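Methylated RNA-binding protein 1 (Saccharomyces cerevisiae S288c, PDB 4RCM) recognises N6-methyladenosine in RNA through its YTH domain, the part crystallised, and lowers the stability of PHO4 mRNA by binding its 3'-UTR, thereby regulating phosphate metabolism. Local coordinates at residues W38-F43 with S133-E138; L63-N68 with V104-V109; S90-E93 with K97-K100. One frame throughout, in Å; residues are numbered along the deposited sequence. Where two conformers were deposited one is given.

Contact 1. Residues W38-F43 with S133-E138; sequences WSSTHF and SRDTQE. With nucleotides of chain C.
Asp-135 meets Ser-40 beside the ribose and base of the bound N6-methyladenosine, and its side chain serves both the protein and the nucleotide. Its CB packs against the ribose, 3.7 Å from C2' of the nucleotide. With CG anti to the backbone N (chi1 -171°), the carboxylate turns in toward the 38-43 loop. Asp-135 OD2 then lies 2.7 Å from Ser-40 OG. The same Asp-135 OD2 is 3.4 Å from C8 of the N6-methyladenosine. OD1 takes the backbone N-H of Lys-22, an RNA-binding residue, and also accepts a hydrogen bond from a water at 2.9 Å. That water in turn accepts from Trp-38 NE1, in the plane of the indole at its edge, and is hydrogen-bonded to Ser-40 OG, tying three side chains together. The methyl CG2 of Thr-136 packs against Ser-40 OG at 3.6 Å. The modified amino group is read next door: N6 of the nucleotide donates to Ser-39 O at 2.6 Å (160°), while it sits over the rim of one face of Trp-38. The type II turn from Arg-134 to Gln-137 thus brings Asp-135 up to the start of helix 42-53, with strand 17-23 bonded to Thr-136 and Gln-137 through Val-20.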
loop_
_atom_site.group_PDB
_atom_site.type_symbol
_atom_site.label_atom_id
_atom_site.label_comp_id
_atom_site.label_asym_id
_atom_site.label_seq_id
_atom_site.Cartn_x
_atom_site.Cartn_y
_atom_site.Cartn_z
ATOM N N TRP A 38 1.037 -5.504 8.577
ATOM C CA TRP A 38 -0.063 -4.572 8.526
ATOM C C TRP A 38 -1.328 -5.267 8.972
ATOM O O TRP A 38 -1.443 -6.511 8.912
ATOM C CB TRP A 38 -0.245 -3.963 7.117
ATOM C CG TRP A 38 -1.244 -2.831 7.117
ATOM C CD1 TRP A 38 -2.498 -2.855 6.597
ATOM C CD2 TRP A 38 -1.091 -1.542 7.750
ATOM N NE1 TRP A 38 -3.113 -1.632 6.784
ATOM C CE2 TRP A 38 -2.279 -0.816 7.506
ATOM C CE3 TRP A 38 -0.040 -0.914 8.448
ATOM C CZ2 TRP A 38 -2.461 0.499 7.947
ATOM C CZ3 TRP A 38 -0.234 0.421 8.905
ATOM C CH2 TRP A 38 -1.436 1.105 8.625
ATOM N N SER A 39 -2.233 -4.464 9.525
ATOM C CA SER A 39 -3.596 -4.900 9.898
ATOM C C SER A 39 -4.547 -3.838 9.382
ATOM O O SER A 39 -4.315 -2.625 9.603
ATOM C CB SER A 39 -3.794 -4.990 11.428
ATOM O OG SER A 39 -3.213 -6.150 12.022
ATOM N N SER A 40 -5.584 -4.264 8.676
ATOM C CA SER A 40 -6.716 -3.362 8.298
ATOM C C SER A 40 -7.793 -3.619 9.341
ATOM O O SER A 40 -7.479 -4.133 10.404
ATOM C CB SER A 40 -7.264 -3.662 6.887
ATOM O OG SER A 40 -8.119 -2.586 6.382
ATOM N N THR A 41 -9.037 -3.221 9.049
ATOM C CA THR A 41 -10.189 -3.525 9.890
ATOM C C THR A 41 -10.516 -4.970 9.646
ATOM O O THR A 41 -9.923 -5.578 8.749
ATOM C CB THR A 41 -11.392 -2.607 9.525
ATOM O OG1 THR A 41 -11.594 -2.582 8.105
ATOM C CG2 THR A 41 -11.110 -1.222 9.943
ATOM N N HIS A 42 -11.399 -5.579 10.445
ATOM C CA HIS A 42 -11.851 -6.941 10.147
ATOM C C HIS A 42 -12.308 -7.039 8.683
ATOM O O HIS A 42 -11.972 -7.984 7.956
ATOM C CB HIS A 42 -13.002 -7.349 11.078
ATOM C CG HIS A 42 -13.482 -8.750 10.865
ATOM N ND1 HIS A 42 -12.826 -9.846 11.377
ATOM C CD2 HIS A 42 -14.545 -9.236 10.181
ATOM C CE1 HIS A 42 -13.454 -10.950 11.011
ATOM N NE2 HIS A 42 -14.506 -10.606 10.288
ATOM N N PHE A 43 -13.075 -6.043 8.246
ATOM C CA PHE A 43 -13.653 -6.051 6.900
ATOM C C PHE A 43 -12.638 -5.774 5.813
ATOM O O PHE A 43 -12.676 -6.408 4.755
ATOM C CB PHE A 43 -14.810 -5.063 6.806
ATOM C CG PHE A 43 -15.540 -5.091 5.484
ATOM C CD1 PHE A 43 -16.470 -6.066 5.219
ATOM C CD2 PHE A 43 -15.318 -4.107 4.544
ATOM C CE1 PHE A 43 -17.150 -6.071 4.022
ATOM C CE2 PHE A 43 -15.992 -4.099 3.346
ATOM C CZ PHE A 43 -16.897 -5.087 3.073
ATOM N N SER A 133 -9.741 7.655 -2.596
ATOM C CA SER A 133 -10.005 6.276 -2.258
ATOM C C SER A 133 -10.084 6.114 -0.756
ATOM O O SER A 133 -9.335 6.735 -0.005
ATOM C CB SER A 133 -8.904 5.347 -2.813
ATOM O OG SER A 133 -8.683 5.605 -4.180
ATOM N N ARG A 134 -10.992 5.279 -0.328
ATOM C CA ARG A 134 -11.019 4.846 1.032
ATOM C C ARG A 134 -10.173 3.567 1.197
ATOM O O ARG A 134 -9.569 3.065 0.240
ATOM C CB ARG A 134 -12.469 4.564 1.476
ATOM C CG ARG A 134 -13.422 5.766 1.497
ATOM C CD ARG A 134 -14.858 5.280 1.708
ATOM N NE ARG A 134 -15.327 4.443 0.589
ATOM C CZ ARG A 134 -16.047 4.877 -0.449
ATOM N NH1 ARG A 134 -16.418 6.155 -0.554
ATOM N NH2 ARG A 134 -16.401 4.026 -1.397
ATOM N N ASP A 135 -10.197 3.022 2.409
ATOM C CA ASP A 135 -9.307 1.952 2.805
ATOM C C ASP A 135 -9.688 0.662 2.131
ATOM O O ASP A 135 -10.860 0.237 2.156
ATOM C CB ASP A 135 -9.306 1.811 4.351
ATOM C CG ASP A 135 -8.243 0.863 4.852
ATOM O OD1 ASP A 135 -7.047 1.038 4.467
ATOM O OD2 ASP A 135 -8.563 -0.053 5.656
ATOM N N THR A 136 -8.687 0.044 1.530
ATOM C CA THR A 136 -8.787 -1.164 0.683
ATOM C C THR A 136 -9.558 -1.059 -0.620
ATOM O O THR A 136 -9.953 -2.074 -1.202
ATOM C CB THR A 136 -9.209 -2.427 1.489
ATOM O OG1 THR A 136 -10.621 -2.454 1.739
ATOM C CG2 THR A 136 -8.433 -2.448 2.794
ATOM N N GLN A 137 -9.689 0.165 -1.134
ATOM C CA GLN A 137 -10.257 0.389 -2.438
ATOM C C GLN A 137 -9.387 -0.322 -3.469
ATOM O O GLN A 137 -8.163 -0.063 -3.520
ATOM C CB GLN A 137 -10.249 1.912 -2.733
ATOM C CG GLN A 137 -10.498 2.292 -4.168
ATOM C CD GLN A 137 -11.856 1.844 -4.671
ATOM O OE1 GLN A 137 -11.957 1.150 -5.699
ATOM N NE2 GLN A 137 -12.904 2.248 -3.966
ATOM N N GLU A 138 -9.993 -1.185 -4.279
ATOM C CA GLU A 138 -9.224 -1.860 -5.365
ATOM C C GLU A 138 -8.944 -0.970 -6.551
ATOM O O GLU A 138 -9.813 -0.207 -7.007
ATOM C CB GLU A 138 -9.879 -3.126 -5.869
ATOM C CG GLU A 138 -9.032 -3.833 -6.933
ATOM C CD GLU A 138 -9.325 -5.303 -7.093
ATOM O OE1 GLU A 138 -10.277 -5.815 -6.497
ATOM O OE2 GLU A 138 -8.563 -5.970 -7.811
ATOM C C2 6MZ C 3 -4.319 3.183 11.291
ATOM C C4 6MZ C 3 -6.049 2.451 9.859
ATOM C C5 6MZ C 3 -5.530 1.077 9.914
ATOM N N9 6MZ C 3 -7.121 2.406 9.044
ATOM N N3 6MZ C 3 -5.406 3.454 10.562
ATOM N N1 6MZ C 3 -3.793 1.942 11.396
ATOM C C6 6MZ C 3 -4.317 0.868 10.763
ATOM N N6 6MZ C 3 -3.808 -0.377 10.901
ATOM C C9 6MZ C 3 -2.773 -0.696 11.859
ATOM N N7 6MZ C 3 -6.344 0.294 9.150
ATOM C C8 6MZ C 3 -7.307 1.125 8.638
ATOM O "O5'" 6MZ C 3 -12.668 2.834 9.138
ATOM C "C5'" 6MZ C 3 -11.315 2.592 9.597
ATOM C "C4'" 6MZ C 3 -10.356 3.673 9.081
ATOM O "O4'" 6MZ C 3 -9.071 3.558 9.729
ATOM C "C1'" 6MZ C 3 -7.981 3.632 8.774
ATOM C "C2'" 6MZ C 3 -8.673 3.855 7.416
ATOM O "O2'" 6MZ C 3 -8.712 5.260 7.047
ATOM C "C3'" 6MZ C 3 -10.134 3.613 7.560
ATOM O "O3'" 6MZ C 3 -10.758 4.677 6.792
HETATM O O HOH W 1 -5.761 -0.685 6.379
HETATM O O HOH W 2 -11.131 -0.806 6.538
#

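Contact 2. Residues L63-N68 with V104-V109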
loop_
_atom_site.group_PDB
_atom_site.type_symbol
_atom_site.label_atom_id
_atom_site.label_comp_id
_atom_site.label_asym_id
_atom_site.label_seq_id
_atom_site.Cartn_x
_atom_site.Cartn_y
_atom_site.Cartn_z
ATOM N N LEU A 63 0.021 -2.857 -2.236
ATOM C CA LEU A 63 -0.705 -1.890 -1.391
ATOM C C LEU A 63 -0.097 -0.550 -1.535
ATOM O O LEU A 63 1.074 -0.408 -1.193
ATOM C CB LEU A 63 -0.559 -2.268 0.030
ATOM C CG LEU A 63 -0.978 -3.742 0.243
ATOM C CD1 LEU A 63 -0.782 -4.083 1.679
ATOM C CD2 LEU A 63 -2.410 -3.927 -0.132
ATOM N N PHE A 64 -0.859 0.405 -2.038
ATOM C CA PHE A 64 -0.397 1.798 -2.048
ATOM C C PHE A 64 -0.745 2.421 -0.679
ATOM O O PHE A 64 -1.918 2.696 -0.376
ATOM C CB PHE A 64 -1.077 2.591 -3.151
ATOM C CG PHE A 64 -0.803 2.088 -4.548
ATOM C CD1 PHE A 64 0.454 2.222 -5.120
ATOM C CD2 PHE A 64 -1.814 1.510 -5.306
ATOM C CE1 PHE A 64 0.689 1.807 -6.429
ATOM C CE2 PHE A 64 -1.552 1.071 -6.615
ATOM C CZ PHE A 64 -0.309 1.233 -7.163
ATOM N N PHE A 65 0.258 2.623 0.149
ATOM C CA PHE A 65 0.061 3.314 1.434
ATOM C C PHE A 65 -0.137 4.826 1.378
ATOM O O PHE A 65 0.714 5.592 0.905
ATOM C CB PHE A 65 1.188 2.991 2.346
ATOM C CG PHE A 65 0.990 1.707 3.067
ATOM C CD1 PHE A 65 1.268 0.490 2.464
ATOM C CD2 PHE A 65 0.535 1.728 4.362
ATOM C CE1 PHE A 65 1.081 -0.714 3.184
ATOM C CE2 PHE A 65 0.380 0.553 5.076
ATOM C CZ PHE A 65 0.616 -0.658 4.475
ATOM N N SER A 66 -1.230 5.248 1.983
ATOM C CA SER A 66 -1.543 6.651 2.032
ATOM C C SER A 66 -1.964 7.038 3.468
ATOM O O SER A 66 -2.511 6.210 4.201
ATOM C CB SER A 66 -2.696 6.875 1.054
ATOM O OG SER A 66 -2.886 8.249 0.819
ATOM N N ILE A 67 -1.705 8.282 3.864
ATOM C CA ILE A 67 -2.152 8.805 5.194
ATOM C C ILE A 67 -3.361 9.750 4.999
ATOM O O ILE A 67 -3.283 10.772 4.239
ATOM C CB ILE A 67 -0.990 9.541 5.936
ATOM C CG1 ILE A 67 0.176 8.545 6.158
ATOM C CG2 ILE A 67 -1.453 10.114 7.270
ATOM C CD1 ILE A 67 1.519 9.252 6.260
ATOM N N ASN A 68 -4.443 9.435 5.686
ATOM C CA ASN A 68 -5.646 10.260 5.650
ATOM C C ASN A 68 -5.357 11.715 6.038
ATOM O O ASN A 68 -4.399 12.014 6.803
ATOM C CB ASN A 68 -6.763 9.684 6.534
ATOM C CG ASN A 68 -8.141 10.160 6.101
ATOM O OD1 ASN A 68 -8.456 10.154 4.906
ATOM N ND2 ASN A 68 -8.973 10.570 7.062
ATOM N N VAL A 104 3.926 -7.982 5.284
ATOM C CA VAL A 104 4.146 -7.121 4.143
ATOM C C VAL A 104 5.632 -6.900 3.965
ATOM O O VAL A 104 6.380 -6.969 4.931
ATOM C CB VAL A 104 3.425 -5.729 4.240
ATOM C CG1 VAL A 104 1.925 -5.969 4.427
ATOM C CG2 VAL A 104 3.999 -4.868 5.358
ATOM N N ARG A 105 6.041 -6.638 2.738
ATOM C CA ARG A 105 7.400 -6.186 2.465
ATOM C C ARG A 105 7.378 -4.869 1.669
ATOM O O ARG A 105 6.825 -4.783 0.579
ATOM C CB ARG A 105 8.183 -7.265 1.725
ATOM C CG ARG A 105 8.261 -8.631 2.448
ATOM C CD ARG A 105 9.355 -8.718 3.574
ATOM N NE ARG A 105 9.379 -9.997 4.368
ATOM C CZ ARG A 105 8.668 -10.255 5.492
ATOM N NH1 ARG A 105 7.777 -9.372 6.022
ATOM N NH2 ARG A 105 8.834 -11.430 6.105
ATOM N N TRP A 106 7.969 -3.854 2.224
ATOM C CA TRP A 106 7.915 -2.520 1.646
ATOM C C TRP A 106 8.878 -2.553 0.480
ATOM O O TRP A 106 10.080 -2.715 0.692
ATOM C CB TRP A 106 8.280 -1.492 2.715
ATOM C CG TRP A 106 7.103 -1.154 3.587
ATOM C CD1 TRP A 106 6.532 -1.944 4.556
ATOM C CD2 TRP A 106 6.253 -0.016 3.457
ATOM N NE1 TRP A 106 5.439 -1.318 5.080
ATOM C CE2 TRP A 106 5.249 -0.128 4.421
ATOM C CE3 TRP A 106 6.266 1.102 2.636
ATOM C CZ2 TRP A 106 4.261 0.839 4.592
ATOM C CZ3 TRP A 106 5.281 2.062 2.818
ATOM C CH2 TRP A 106 4.292 1.918 3.781
ATOM N N VAL A 107 8.356 -2.552 -0.734
ATOM C CA VAL A 107 9.201 -2.598 -1.953
ATOM C C VAL A 107 9.685 -1.200 -2.350
ATOM O O VAL A 107 10.819 -1.050 -2.799
ATOM C CB VAL A 107 8.500 -3.302 -3.159
ATOM C CG1 VAL A 107 8.284 -4.780 -2.876
ATOM C CG2 VAL A 107 7.151 -2.664 -3.488
ATOM N N ILE A 108 8.838 -0.185 -2.138
ATOM C CA ILE A 108 9.178 1.218 -2.459
ATOM C C ILE A 108 8.858 2.189 -1.327
ATOM O O ILE A 108 7.776 2.185 -0.785
ATOM C CB ILE A 108 8.450 1.724 -3.737
ATOM C CG1 ILE A 108 8.882 0.938 -4.960
ATOM C CG2 ILE A 108 8.707 3.247 -3.981
ATOM C CD1 ILE A 108 7.892 1.011 -6.113
ATOM N N VAL A 109 9.798 3.100 -1.008
ATOM C CA VAL A 109 9.585 4.035 0.085
ATOM C C VAL A 109 10.041 5.381 -0.419
ATOM O O VAL A 109 11.233 5.562 -0.614
ATOM C CB VAL A 109 10.399 3.671 1.338
ATOM C CG1 VAL A 109 10.215 4.721 2.432
ATOM C CG2 VAL A 109 9.995 2.306 1.846
#
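Phe-65 offers the face of its ring to the outer corner of the Trp-106 indole. With CG anti to the carbonyl carbon (chi1 -82°), the indole reaches across so that CZ2 of Trp-106 lies over the centre of the phenyl ring of Phe-65, 3.5 Å above its plane, while the neighbouring CH2 of Trp-106 bears on the root of the side chain, 3.4 Å from Phe-65 CG. The planes are inclined by 38° and the ring centres stand 4.5 Å apart, an oblique pairing in which the two side chains cross at about a right angle. Beside it Leu-63 CD1 meets Val-104 CG1 at 4.3 Å, a looser apolar touch. Both pairs reach over strand 72-79, which separates 61-67 from 102-112 in the mixed sheet of the YTH domain; Phe-65 rests on Ala-77 of that middle strand. Were Phe-65 cut back to an alanine, the end of the Trp-106 indole would probably lose the ring it lies against, and a gap would be likely to open above the middle strand. In the next shell, Ser-32 OG of helix 26-35 is hydrogen-bonded to Trp-106 NE1, which fixes the turn of the indole. Phe-33 of the same helix meets the indole edge-to-face. Immediately beyond Trp-106 the strand bulges, Val-107 and Ile-108 both facing Val-76 in a classic beta bulge. Trp-38, part of the methyladenosine pocket, packs edge-to-face with Phe-65.

Contact 3. Residues S90-E93 with K97-K100; sequences SIWE and KYGK. With nucleotides of chain C.
Tyr-98 turns an edge toward the face of Trp-92, and the two rings stand at 81° with centres 5.9 Å apart, counted to the five-membered ring of the indole, in an offset edge-to-face pair. Between these two residues the nearest atoms are Tyr-98 CD2 and Trp-92 CB, 4.0 Å apart. In both residues CG lies anti to the carbonyl carbon and beside the backbone N (chi1 near -47°). The second torsion of Trp-92 then turns the flat of the indole to the methyl group, while that of Tyr-98 (-57°) lays the phenol almost parallel to the purine. Trp-92 receives the N6-methyl carbon C9 over the centre of its indole, 3.3 Å above the plane, and Ile-91 CG1 backs the opposite face. C6 of the nucleotide lies 3.5 Å from the plane of the tyrosine ring, toward its rim. Behind it, Lys-97 CB covers the other face at 3.8 Å. Glu-93 O approaches the edge of the tyrosine ring near its plane, 3.6 Å from Tyr-98 CE2, while the Glu-93 carboxylate forms a salt bridge with Arg-31. Trp-92 and Tyr-98 supply two walls of the aromatic cage, which Trp-38 completes, as in other YTH domains. Contacts of the methyl with the indole are van der Waals and CH-pi in kind, and an unmethylated adenine would probably leave that indole face without its partner, consistent with selective reading of N6-methyladenosine.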
loop_
_atom_site.group_PDB
_atom_site.type_symbol
_atom_site.label_atom_id
_atom_site.label_comp_id
_atom_site.label_asym_id
_atom_site.label_seq_id
_atom_site.Cartn_x
_atom_site.Cartn_y
_atom_site.Cartn_z
ATOM N N SER A 90 0.415 -5.673 18.906
ATOM C CA SER A 90 0.528 -4.724 20.017
ATOM C C SER A 90 1.189 -3.425 19.564
ATOM O O SER A 90 1.043 -2.428 20.233
ATOM C CB SER A 90 1.309 -5.314 21.221
ATOM O OG SER A 90 2.726 -5.110 21.084
ATOM N N ILE A 91 1.893 -3.432 18.420
ATOM C CA ILE A 91 2.523 -2.210 17.873
ATOM C C ILE A 91 1.488 -1.168 17.420
ATOM O O ILE A 91 1.837 0.003 17.118
ATOM C CB ILE A 91 3.455 -2.543 16.677
ATOM C CG1 ILE A 91 2.670 -3.217 15.536
ATOM C CG2 ILE A 91 4.606 -3.451 17.120
ATOM C CD1 ILE A 91 3.531 -3.592 14.324
ATOM N N TRP A 92 0.236 -1.585 17.300
ATOM C CA TRP A 92 -0.833 -0.646 16.925
ATOM C C TRP A 92 -1.425 0.007 18.193
ATOM O O TRP A 92 -1.863 -0.684 19.108
ATOM C CB TRP A 92 -1.969 -1.339 16.129
ATOM C CG TRP A 92 -1.517 -2.262 14.948
ATOM C CD1 TRP A 92 -1.949 -3.520 14.698
ATOM C CD2 TRP A 92 -0.579 -1.955 13.930
ATOM N NE1 TRP A 92 -1.314 -4.045 13.591
ATOM C CE2 TRP A 92 -0.480 -3.091 13.089
ATOM C CE3 TRP A 92 0.195 -0.826 13.631
ATOM C CZ2 TRP A 92 0.343 -3.135 11.999
ATOM C CZ3 TRP A 92 1.032 -0.891 12.550
ATOM C CH2 TRP A 92 1.100 -2.027 11.750
ATOM N N GLU A 93 -1.417 1.328 18.214
ATOM C CA GLU A 93 -2.275 2.125 19.109
ATOM C C GLU A 93 -3.739 1.770 18.822
ATOM O O GLU A 93 -4.153 1.647 17.652
ATOM C CB GLU A 93 -2.062 3.631 18.869
ATOM C CG GLU A 93 -0.610 4.139 18.907
ATOM C CD GLU A 93 0.100 3.943 20.263
ATOM O OE1 GLU A 93 1.353 3.734 20.280
ATOM O OE2 GLU A 93 -0.590 4.010 21.321
ATOM N N LYS A 97 -9.411 -1.913 17.370
ATOM C CA LYS A 97 -10.022 -1.320 16.170
ATOM C C LYS A 97 -9.725 -2.110 14.860
ATOM O O LYS A 97 -10.483 -2.001 13.859
ATOM C CB LYS A 97 -9.485 0.116 15.966
ATOM C CG LYS A 97 -9.789 1.100 17.075
ATOM C CD LYS A 97 -9.196 2.454 16.761
ATOM N N TYR A 98 -8.598 -2.847 14.867
ATOM C CA TYR A 98 -8.047 -3.541 13.682
ATOM C C TYR A 98 -8.120 -5.036 13.942
ATOM O O TYR A 98 -8.332 -5.450 15.095
ATOM C CB TYR A 98 -6.598 -3.092 13.463
ATOM C CG TYR A 98 -6.469 -1.603 13.563
ATOM C CD1 TYR A 98 -7.229 -0.781 12.739
ATOM C CD2 TYR A 98 -5.634 -0.992 14.522
ATOM C CE1 TYR A 98 -7.162 0.606 12.828
ATOM C CE2 TYR A 98 -5.556 0.410 14.622
ATOM C CZ TYR A 98 -6.327 1.210 13.762
ATOM O OH TYR A 98 -6.273 2.603 13.804
ATOM N N GLY A 99 -7.984 -5.843 12.887
ATOM C CA GLY A 99 -7.968 -7.314 13.033
ATOM C C GLY A 99 -6.563 -7.927 13.096
ATOM O O GLY A 99 -5.554 -7.215 13.278
ATOM N N LYS A 100 -6.521 -9.250 12.912
ATOM C CA LYS A 100 -5.292 -10.031 12.756
ATOM C C LYS A 100 -4.267 -9.357 11.801
ATOM O O LYS A 100 -4.655 -8.694 10.826
ATOM C CB LYS A 100 -5.679 -11.363 12.140
ATOM C CG LYS A 100 -6.533 -12.282 13.019
ATOM C CD LYS A 100 -7.355 -13.251 12.170
ATOM C C2 6MZ C 3 -4.319 3.183 11.291
ATOM C C4 6MZ C 3 -6.049 2.451 9.859
ATOM C C5 6MZ C 3 -5.530 1.077 9.914
ATOM N N9 6MZ C 3 -7.121 2.406 9.044
ATOM N N3 6MZ C 3 -5.406 3.454 10.562
ATOM N N1 6MZ C 3 -3.793 1.942 11.396
ATOM C C6 6MZ C 3 -4.317 0.868 10.763
ATOM N N6 6MZ C 3 -3.808 -0.377 10.901
ATOM C C9 6MZ C 3 -2.773 -0.696 11.859
ATOM N N7 6MZ C 3 -6.344 0.294 9.150
ATOM C C8 6MZ C 3 -7.307 1.125 8.638
ATOM O "O5'" 6MZ C 3 -12.668 2.834 9.138
ATOM C "C5'" 6MZ C 3 -11.315 2.592 9.597
ATOM C "C4'" 6MZ C 3 -10.356 3.673 9.081
ATOM O "O4'" 6MZ C 3 -9.071 3.558 9.729
ATOM C "C1'" 6MZ C 3 -7.981 3.632 8.774
ATOM C "C2'" 6MZ C 3 -8.673 3.855 7.416
ATOM O "O2'" 6MZ C 3 -8.712 5.260 7.047
ATOM C "C3'" 6MZ C 3 -10.134 3.613 7.560
ATOM O "O3'" 6MZ C 3 -10.758 4.677 6.792
#

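In the fold
Contacts 1 and 3 form the two sides of one nucleotide pocket, whereas contact 2 lies in the core. Trp-38 of contact 1 and Tyr-98 of contact 3 cover opposite faces of the base, and the two loops are joined where Ser-40 O meets Gly-99 N at 3.1 Å. Contact 1 is buried, polar and water-bridged; contact 3, farther from the chain centre and partly buried, is aromatic. Contact 2 is apolar, between strands of the main sheet, and Trp-38 joins this core to the pocket. Contacts 2 and 3 adjoin only in sequence, through the 97-100 loop that leads into strand 102-112.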